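Local atomic coordinates of putative transcriptional regulator (Methanosarcina mazei, PDB entry 3R0A), a protein that probably regulates transcription by binding DNA through a winged-helix type domain, and forms a two-chain assembly. Residues 22-27 and 64-69; 34-39 and 88-93; 72-77 and 84-89. All blocks are in the same frame, centred on the assembly; numbering follows the deposited sequence.

All three contacts lie in one compact helical and hairpin domain, whose order of helices 26-37, 45-51 and 56-68 followed by hairpin 72-78/84-90 fits a winged helix-turn-helix. Interaction 1 sets helix 56-68 against the linker that leads into helix 26-37, and interaction 2 sets the far end of helix 26-37 against strand 84-90; their centres are about 14 Å apart. Interaction 3 pairs the two wing strands, its centre about 12 Å from that of interaction 2, with which it shares Tyr88 and Lys89. Leu72 connects all three: its CD2 lies 3.7 Å from Leu66 CB, and its CD1 lies 3.6 Å from Phe35 CD1.

Interaction 1. Residues 22-27 and 64-69; sequences LNLTKA and KKLHEK
Lys65 extends from helix 56-68 to the linker before helix 26-37, where its chain end lies against the backbone carbonyl of Asn23. This linker opens with a Schellman motif: Asn23, at positive phi, is the C-prime residue that ends helix 14-22, and Thr25 is the N-cap of the next helix. The CG of Lys65 stands anti to the backbone N (chi1 -169°), and a bend at chi3 (-82°) turns the chain end onto Asn23 O, which NZ meets at 3.0 Å. The C=O...N angle of 157°, with the donor in the carbonyl plane, marks a well-directed hydrogen bond. The same ammonium forms a salt bridge with Asp28, whose carboxylate also accepts from the backbone N of Thr25, as in a capping box, so one acidic group probably steadies both the lysine and the start of helix 26-37. Beneath this polar layer the leucines meet branch to branch, Leu24 CD2 lying 3.9 Å from Leu66 CD2 as their side chains cross at about a right angle. Both also touch Met32 of helix 26-37, while Leu22 faces Ile99, Ile100 and Ile103 of helix 93-119. The contact therefore joins the end of helix 56-68 to the helix junction through a small apolar layer under a polar, lysine-bearing edge. There Lys69 passes CD and CE by the carbonyl oxygen of Leu22, CE lying 3.1 Å from Leu22 O. A bend at chi4 then carries NZ to a water that accepts a weak bond from it at 3.3 Å and a second bond from Asn23 ND2 at 2.8 Å.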
# COMPACT_ATOMS: atom_id res chain seq x y z
N LEU B 22 -10.49 -5.85 6.69
CA LEU B 22 -11.83 -6.14 7.09
C LEU B 22 -11.88 -6.22 8.61
O LEU B 22 -12.93 -6.50 9.20
CB LEU B 22 -12.28 -7.46 6.43
CG LEU B 22 -12.46 -7.46 4.90
CD1 LEU B 22 -12.91 -8.82 4.41
CD2 LEU B 22 -13.46 -6.41 4.47
N ASN B 23 -10.73 -5.98 9.24
CA ASN B 23 -10.59 -5.99 10.69
C ASN B 23 -11.09 -7.28 11.31
O ASN B 23 -11.94 -7.26 12.20
CB ASN B 23 -11.30 -4.79 11.32
CG ASN B 23 -10.89 -4.60 12.76
OD1 ASN B 23 -9.73 -4.87 13.15
ND2 ASN B 23 -11.85 -4.17 13.58
N LEU B 24 -10.54 -8.40 10.83
CA LEU B 24 -10.97 -9.74 11.23
C LEU B 24 -9.99 -10.37 12.23
O LEU B 24 -8.78 -10.33 12.03
CB LEU B 24 -11.06 -10.65 9.98
CG LEU B 24 -11.90 -10.18 8.79
CD1 LEU B 24 -12.00 -11.18 7.66
CD2 LEU B 24 -13.30 -9.86 9.22
N THR B 25 -10.51 -11.01 13.27
CA THR B 25 -9.65 -11.95 14.02
C THR B 25 -9.43 -13.23 13.22
O THR B 25 -10.05 -13.44 12.19
CB THR B 25 -10.27 -12.37 15.33
OG1 THR B 25 -11.52 -13.01 15.04
CG2 THR B 25 -10.51 -11.16 16.21
N LYS B 26 -8.53 -14.07 13.73
CA LYS B 26 -8.29 -15.43 13.24
C LYS B 26 -9.61 -16.17 13.04
O LYS B 26 -9.87 -16.77 11.98
CB LYS B 26 -7.39 -16.16 14.26
CG LYS B 26 -6.78 -17.52 13.82
CD LYS B 26 -5.47 -17.39 12.99
CE LYS B 26 -4.23 -17.07 13.84
NZ LYS B 26 -3.00 -17.01 12.98
N ALA B 27 -10.46 -16.08 14.06
CA ALA B 27 -11.74 -16.74 14.12
C ALA B 27 -12.73 -16.19 13.10
O ALA B 27 -13.34 -16.98 12.37
CB ALA B 27 -12.30 -16.65 15.53
N LYS B 64 -22.02 -11.35 13.06
CA LYS B 64 -22.62 -10.04 13.17
C LYS B 64 -21.77 -8.99 12.48
O LYS B 64 -22.29 -8.14 11.76
CB LYS B 64 -22.82 -9.67 14.64
CG LYS B 64 -23.24 -8.23 14.87
CD LYS B 64 -23.98 -8.07 16.20
CE LYS B 64 -23.73 -6.70 16.84
NZ LYS B 64 -22.51 -6.76 17.68
N LYS B 65 -20.46 -9.03 12.74
CA LYS B 65 -19.50 -8.14 12.15
C LYS B 65 -19.50 -8.22 10.61
O LYS B 65 -19.46 -7.21 9.94
CB LYS B 65 -18.11 -8.48 12.67
CG LYS B 65 -17.03 -7.43 12.33
CD LYS B 65 -15.61 -7.94 12.59
CE LYS B 65 -15.20 -7.82 14.06
NZ LYS B 65 -13.81 -8.38 14.21
N LEU B 66 -19.57 -9.44 10.08
CA LEU B 66 -19.47 -9.69 8.65
C LEU B 66 -20.69 -9.14 7.97
O LEU B 66 -20.59 -8.39 7.00
CB LEU B 66 -19.33 -11.18 8.39
CG LEU B 66 -17.98 -11.77 8.77
CD1 LEU B 66 -17.86 -13.22 8.30
CD2 LEU B 66 -16.87 -10.89 8.18
N HIS B 67 -21.85 -9.49 8.52
CA HIS B 67 -23.10 -8.87 8.14
C HIS B 67 -23.01 -7.33 8.17
O HIS B 67 -23.46 -6.69 7.20
CB HIS B 67 -24.28 -9.38 8.99
CG HIS B 67 -25.56 -8.65 8.71
ND1 HIS B 67 -26.27 -8.83 7.55
CD2 HIS B 67 -26.21 -7.70 9.42
CE1 HIS B 67 -27.31 -8.01 7.54
NE2 HIS B 67 -27.31 -7.33 8.67
N GLU B 68 -22.47 -6.74 9.24
CA GLU B 68 -22.32 -5.26 9.32
C GLU B 68 -21.35 -4.74 8.26
O GLU B 68 -21.48 -3.59 7.81
CB GLU B 68 -21.87 -4.79 10.72
CG GLU B 68 -23.01 -4.78 11.77
CD GLU B 68 -22.54 -4.54 13.23
OE1 GLU B 68 -21.51 -5.11 13.68
OE2 GLU B 68 -23.23 -3.77 13.94
N LYS B 69 -20.39 -5.57 7.86
CA LYS B 69 -19.39 -5.18 6.87
C LYS B 69 -19.80 -5.54 5.45
O LYS B 69 -19.02 -5.34 4.52
CB LYS B 69 -18.04 -5.78 7.22
CG LYS B 69 -17.40 -5.10 8.42
CD LYS B 69 -15.98 -5.50 8.63
CE LYS B 69 -15.42 -4.85 9.89
NZ LYS B 69 -14.90 -3.46 9.61
O HOH W 1 -14.47 -3.66 12.83

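Interaction 2. Residues 34-39 and 88-93; sequences SFLNEP and YKIYSK
Phe35 can be followed outward from its CB, which packs on Ile90 CD1 at 3.5 Å and nearly as closely on Ile90 CB. With CG anti to the carbonyl carbon (chi1 -86°), the ring extends along strand 84-90 toward Tyr88. CD2 passes Ile90 N at 3.9 Å; Tyr88 O approaches the rim of the ring in its plane, 3.2 Å from CE2; CZ ends against Tyr88 CB, 3.5 Å away. From the strand side, Ile90 CD1 touches both Phe35 CB and Leu36 CG, the latter at 3.6 Å, and the Ile90 side chain crosses that of Leu36 at about a right angle. An alanine in place of Phe35 would keep the CB contact with Ile90 but would probably leave Tyr88 CB without the phenyl ring against it, opening a gap between helix and strand. Water complements this packing: one molecule donates to both Pro39 O, at 2.7 Å, and Ile90 O, at 2.9 Å, bridging the two backbones where the helix has ended. The contact thus packs the end of helix 26-37 against strand 84-90, with Val63 of helix 56-68 touching both Phe35 and Tyr88, Ile96 of helix 93-119 packing on Ile90, and Glu119 of the second subunit touching Leu36.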
# COMPACT_ATOMS: atom_id res chain seq x y z
N SER B 34 -15.36 -20.54 6.20
CA SER B 34 -16.44 -21.50 6.30
C SER B 34 -17.61 -21.24 5.35
O SER B 34 -18.18 -22.18 4.78
CB SER B 34 -16.97 -21.54 7.73
OG SER B 34 -16.59 -22.75 8.34
N PHE B 35 -17.98 -19.97 5.20
CA PHE B 35 -19.04 -19.57 4.29
C PHE B 35 -18.53 -19.73 2.86
O PHE B 35 -19.23 -20.27 2.00
CB PHE B 35 -19.45 -18.12 4.53
CG PHE B 35 -20.48 -17.93 5.60
CD1 PHE B 35 -20.12 -17.51 6.87
CD2 PHE B 35 -21.83 -18.17 5.34
CE1 PHE B 35 -21.11 -17.31 7.86
CE2 PHE B 35 -22.81 -17.97 6.32
CZ PHE B 35 -22.45 -17.55 7.59
N LEU B 36 -17.30 -19.26 2.64
CA LEU B 36 -16.64 -19.34 1.33
C LEU B 36 -16.48 -20.77 0.81
O LEU B 36 -16.60 -21.02 -0.39
CB LEU B 36 -15.29 -18.61 1.37
CG LEU B 36 -15.35 -17.07 1.30
CD1 LEU B 36 -13.98 -16.46 1.42
CD2 LEU B 36 -16.02 -16.58 0.02
N ASN B 37 -16.20 -21.69 1.72
CA ASN B 37 -16.03 -23.10 1.43
C ASN B 37 -17.34 -23.79 1.02
O ASN B 37 -17.31 -24.82 0.34
CB ASN B 37 -15.40 -23.78 2.66
CG ASN B 37 -15.08 -25.23 2.42
OD1 ASN B 37 -14.28 -25.57 1.55
ND2 ASN B 37 -15.71 -26.10 3.21
N GLU B 38 -18.49 -23.23 1.44
CA GLU B 38 -19.82 -23.62 0.93
C GLU B 38 -20.63 -22.39 0.45
O GLU B 38 -21.54 -21.94 1.13
CB GLU B 38 -20.61 -24.42 1.98
CG GLU B 38 -20.01 -25.78 2.35
CD GLU B 38 -20.72 -26.42 3.52
OE1 GLU B 38 -21.96 -26.42 3.56
OE2 GLU B 38 -20.03 -26.94 4.41
N PRO B 39 -20.30 -21.86 -0.74
CA PRO B 39 -20.83 -20.57 -1.19
C PRO B 39 -22.36 -20.47 -1.24
O PRO B 39 -22.92 -19.38 -1.01
CB PRO B 39 -20.26 -20.43 -2.60
CG PRO B 39 -19.94 -21.85 -3.01
CD PRO B 39 -19.45 -22.48 -1.76
N TYR B 88 -27.56 -16.96 7.21
CA TYR B 88 -26.62 -16.13 6.44
C TYR B 88 -26.09 -16.81 5.20
O TYR B 88 -25.84 -18.01 5.21
CB TYR B 88 -25.45 -15.69 7.32
CG TYR B 88 -25.89 -15.03 8.59
CD1 TYR B 88 -26.00 -13.65 8.67
CD2 TYR B 88 -26.24 -15.80 9.72
CE1 TYR B 88 -26.40 -13.03 9.83
CE2 TYR B 88 -26.67 -15.18 10.89
CZ TYR B 88 -26.74 -13.80 10.93
OH TYR B 88 -27.14 -13.14 12.06
N LYS B 89 -25.92 -16.04 4.13
CA LYS B 89 -25.28 -16.57 2.91
C LYS B 89 -24.19 -15.60 2.43
O LYS B 89 -24.41 -14.40 2.33
CB LYS B 89 -26.31 -16.92 1.82
CG LYS B 89 -25.77 -17.73 0.62
CD LYS B 89 -25.69 -16.91 -0.68
CE LYS B 89 -26.98 -17.00 -1.49
NZ LYS B 89 -26.84 -18.02 -2.57
N ILE B 90 -23.00 -16.13 2.18
CA ILE B 90 -21.89 -15.26 1.77
C ILE B 90 -22.20 -14.65 0.40
O ILE B 90 -22.70 -15.34 -0.47
CB ILE B 90 -20.52 -16.00 1.82
CG1 ILE B 90 -19.37 -14.99 1.78
CG2 ILE B 90 -20.43 -17.15 0.75
CD1 ILE B 90 -18.22 -15.37 2.66
N TYR B 91 -21.98 -13.34 0.25
CA TYR B 91 -22.08 -12.72 -1.07
C TYR B 91 -21.04 -13.26 -2.07
O TYR B 91 -20.10 -13.94 -1.69
CB TYR B 91 -21.93 -11.21 -0.95
CG TYR B 91 -23.16 -10.48 -0.45
CD1 TYR B 91 -24.39 -10.60 -1.10
CD2 TYR B 91 -23.08 -9.65 0.67
CE1 TYR B 91 -25.50 -9.90 -0.63
CE2 TYR B 91 -24.17 -8.96 1.14
CZ TYR B 91 -25.38 -9.09 0.50
OH TYR B 91 -26.47 -8.40 0.99
N SER B 92 -21.25 -12.98 -3.35
CA SER B 92 -20.32 -13.40 -4.42
C SER B 92 -18.87 -12.97 -4.15
O SER B 92 -18.61 -11.97 -3.46
CB SER B 92 -20.76 -12.81 -5.75
OG SER B 92 -20.75 -11.39 -5.66
N LYS B 93 -17.94 -13.72 -4.73
CA LYS B 93 -16.51 -13.42 -4.64
C LYS B 93 -16.16 -11.99 -5.14
O LYS B 93 -15.01 -11.54 -5.04
CB LYS B 93 -15.72 -14.48 -5.43
CG LYS B 93 -15.92 -15.95 -4.96
CD LYS B 93 -17.22 -16.58 -5.51
CE LYS B 93 -17.36 -18.06 -5.12
NZ LYS B 93 -16.64 -18.99 -6.07
O HOH W 2 -22.69 -19.16 2.27
O HOH W 3 -22.06 -17.32 -2.47

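Interaction 3. Residues 72-77 and 84-89; sequences LQRSQQ and YVYIYK
Strands 72-77 and 84-89 run antiparallel, their axes 4.4 Å apart at closest approach and their directions 146° apart, with hydrogen-bonded pairs at Gln73-Lys89, Ser75-Ile87 and Gln77-Val85. This is the beta hairpin expected as the wing of a winged helix domain. The first two pairs are joined in both directions, as in Gln73 N to Lys89 O at 2.8 Å. Toward the turn the ladder lengthens, and the return bond from Val85 N to Gln77 O, at 3.3 Å, is weak. On the face carrying Arg74, Gln76, Tyr86 and Tyr88, the main feature is a stack: the guanidinium of Arg74 lies nearly flat on Tyr86, planes 18° apart and centres 4.1 Å apart, an off-centre cation-pi contact. A bend at chi3 turns the guanidinium over the ring, after CD has passed Tyr86 CD1 at 3.2 Å. The inner part of the same chain runs alongside Tyr88, CG lying 3.4 Å from CE1, and a water accepting from Arg74 NH1 also bonds with Tyr88 OH. Tyr84 CE1 lies over the opposite face of the Tyr86 ring, Tyr84 OH donates to Tyr86 OH, and Gln76 sets its amide over one face of the Tyr84 ring, tilted by 41°. On the sheet face that carries Gln73, Ser75 and Ile87, Gln77 NE2 reaches Val85 CG1 at 3.3 Å. Tyr86, stacked by the guanidinium on one face and met off-centre by Tyr84 CE1 on the other, suggests that these contacts help to order this largely polar surface, while the Arg74 charge would probably polarise the Tyr86 ring and the water-bridged Tyr88 hydroxyl.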
# COMPACT_ATOMS: atom_id res chain seq x y z
N LEU B 72 -21.83 -10.64 4.27
CA LEU B 72 -22.77 -11.73 4.48
C LEU B 72 -24.17 -11.18 4.22
O LEU B 72 -24.49 -10.08 4.64
CB LEU B 72 -22.66 -12.18 5.93
CG LEU B 72 -22.38 -13.61 6.34
CD1 LEU B 72 -21.24 -14.36 5.56
CD2 LEU B 72 -22.11 -13.64 7.83
N GLN B 73 -24.96 -11.94 3.47
CA GLN B 73 -26.39 -11.72 3.34
C GLN B 73 -27.10 -12.41 4.51
O GLN B 73 -26.70 -13.50 4.93
CB GLN B 73 -26.86 -12.34 2.01
CG GLN B 73 -28.35 -12.16 1.69
CD GLN B 73 -28.71 -12.54 0.25
OE1 GLN B 73 -27.86 -12.97 -0.54
NE2 GLN B 73 -29.99 -12.39 -0.10
N ARG B 74 -28.17 -11.79 5.00
CA ARG B 74 -28.93 -12.36 6.12
C ARG B 74 -30.41 -12.54 5.80
O ARG B 74 -31.09 -11.60 5.45
CB ARG B 74 -28.76 -11.51 7.41
CG ARG B 74 -29.41 -12.13 8.66
CD ARG B 74 -29.40 -11.18 9.85
NE ARG B 74 -30.33 -10.07 9.67
CZ ARG B 74 -30.33 -8.96 10.41
NH1 ARG B 74 -29.46 -8.81 11.41
NH2 ARG B 74 -31.21 -8.00 10.15
N SER B 75 -30.90 -13.76 5.96
CA SER B 75 -32.34 -14.04 5.88
C SER B 75 -32.89 -14.63 7.19
O SER B 75 -32.18 -14.67 8.20
CB SER B 75 -32.63 -14.98 4.70
OG SER B 75 -34.02 -15.10 4.49
N GLN B 76 -34.15 -15.08 7.17
CA GLN B 76 -34.85 -15.67 8.34
C GLN B 76 -35.49 -16.99 8.02
O GLN B 76 -36.22 -17.10 7.03
CB GLN B 76 -36.02 -14.80 8.70
CG GLN B 76 -35.84 -13.78 9.73
CD GLN B 76 -37.09 -12.99 9.86
OE1 GLN B 76 -37.09 -11.81 9.57
NE2 GLN B 76 -38.18 -13.63 10.27
N GLN B 77 -35.27 -17.99 8.86
CA GLN B 77 -36.10 -19.20 8.87
C GLN B 77 -37.12 -19.09 10.03
O GLN B 77 -36.77 -19.29 11.18
CB GLN B 77 -35.21 -20.45 8.96
CG GLN B 77 -35.87 -21.72 9.51
CD GLN B 77 -34.88 -22.68 10.16
OE1 GLN B 77 -35.27 -23.73 10.70
NE2 GLN B 77 -33.59 -22.32 10.13
N TYR B 84 -37.97 -16.76 15.16
CA TYR B 84 -37.12 -16.91 13.98
C TYR B 84 -35.67 -17.13 14.38
O TYR B 84 -35.25 -16.83 15.51
CB TYR B 84 -37.25 -15.70 13.01
CG TYR B 84 -36.71 -14.40 13.57
CD1 TYR B 84 -35.35 -14.06 13.45
CD2 TYR B 84 -37.54 -13.53 14.28
CE1 TYR B 84 -34.86 -12.87 13.99
CE2 TYR B 84 -37.07 -12.35 14.81
CZ TYR B 84 -35.74 -12.02 14.67
OH TYR B 84 -35.32 -10.82 15.23
N VAL B 85 -34.92 -17.67 13.43
CA VAL B 85 -33.48 -17.85 13.53
C VAL B 85 -32.86 -17.22 12.26
O VAL B 85 -33.25 -17.56 11.13
CB VAL B 85 -33.16 -19.36 13.69
CG1 VAL B 85 -33.85 -20.15 12.61
CG2 VAL B 85 -31.67 -19.64 13.71
N TYR B 86 -31.95 -16.27 12.44
CA TYR B 86 -31.28 -15.60 11.32
C TYR B 86 -30.47 -16.63 10.60
O TYR B 86 -29.82 -17.46 11.22
CB TYR B 86 -30.34 -14.51 11.79
CG TYR B 86 -30.99 -13.24 12.28
CD1 TYR B 86 -31.87 -12.50 11.46
CD2 TYR B 86 -30.71 -12.76 13.55
CE1 TYR B 86 -32.45 -11.34 11.92
CE2 TYR B 86 -31.28 -11.59 14.01
CZ TYR B 86 -32.14 -10.89 13.21
OH TYR B 86 -32.71 -9.72 13.71
N ILE B 87 -30.53 -16.62 9.29
CA ILE B 87 -29.59 -17.43 8.49
C ILE B 87 -28.79 -16.55 7.52
O ILE B 87 -29.31 -15.54 7.05
CB ILE B 87 -30.29 -18.58 7.72
CG1 ILE B 87 -31.55 -18.07 7.02
CG2 ILE B 87 -30.54 -19.78 8.68
CD1 ILE B 87 -32.16 -19.09 6.00
N TYR B 88 -27.56 -16.96 7.21
CA TYR B 88 -26.62 -16.13 6.44
C TYR B 88 -26.09 -16.81 5.20
O TYR B 88 -25.84 -18.01 5.21
CB TYR B 88 -25.45 -15.69 7.32
CG TYR B 88 -25.89 -15.03 8.59
CD1 TYR B 88 -26.00 -13.65 8.67
CD2 TYR B 88 -26.24 -15.80 9.72
CE1 TYR B 88 -26.40 -13.03 9.83
CE2 TYR B 88 -26.67 -15.18 10.89
CZ TYR B 88 -26.74 -13.80 10.93
OH TYR B 88 -27.14 -13.14 12.06
N LYS B 89 -25.92 -16.04 4.13
CA LYS B 89 -25.28 -16.57 2.91
C LYS B 89 -24.19 -15.60 2.43
O LYS B 89 -24.41 -14.40 2.33
CB LYS B 89 -26.31 -16.92 1.82
CG LYS B 89 -25.77 -17.73 0.62
CD LYS B 89 -25.69 -16.91 -0.68
CE LYS B 89 -26.98 -17.00 -1.49
NZ LYS B 89 -26.84 -18.02 -2.57
O HOH W 4 -27.38 -10.52 12.40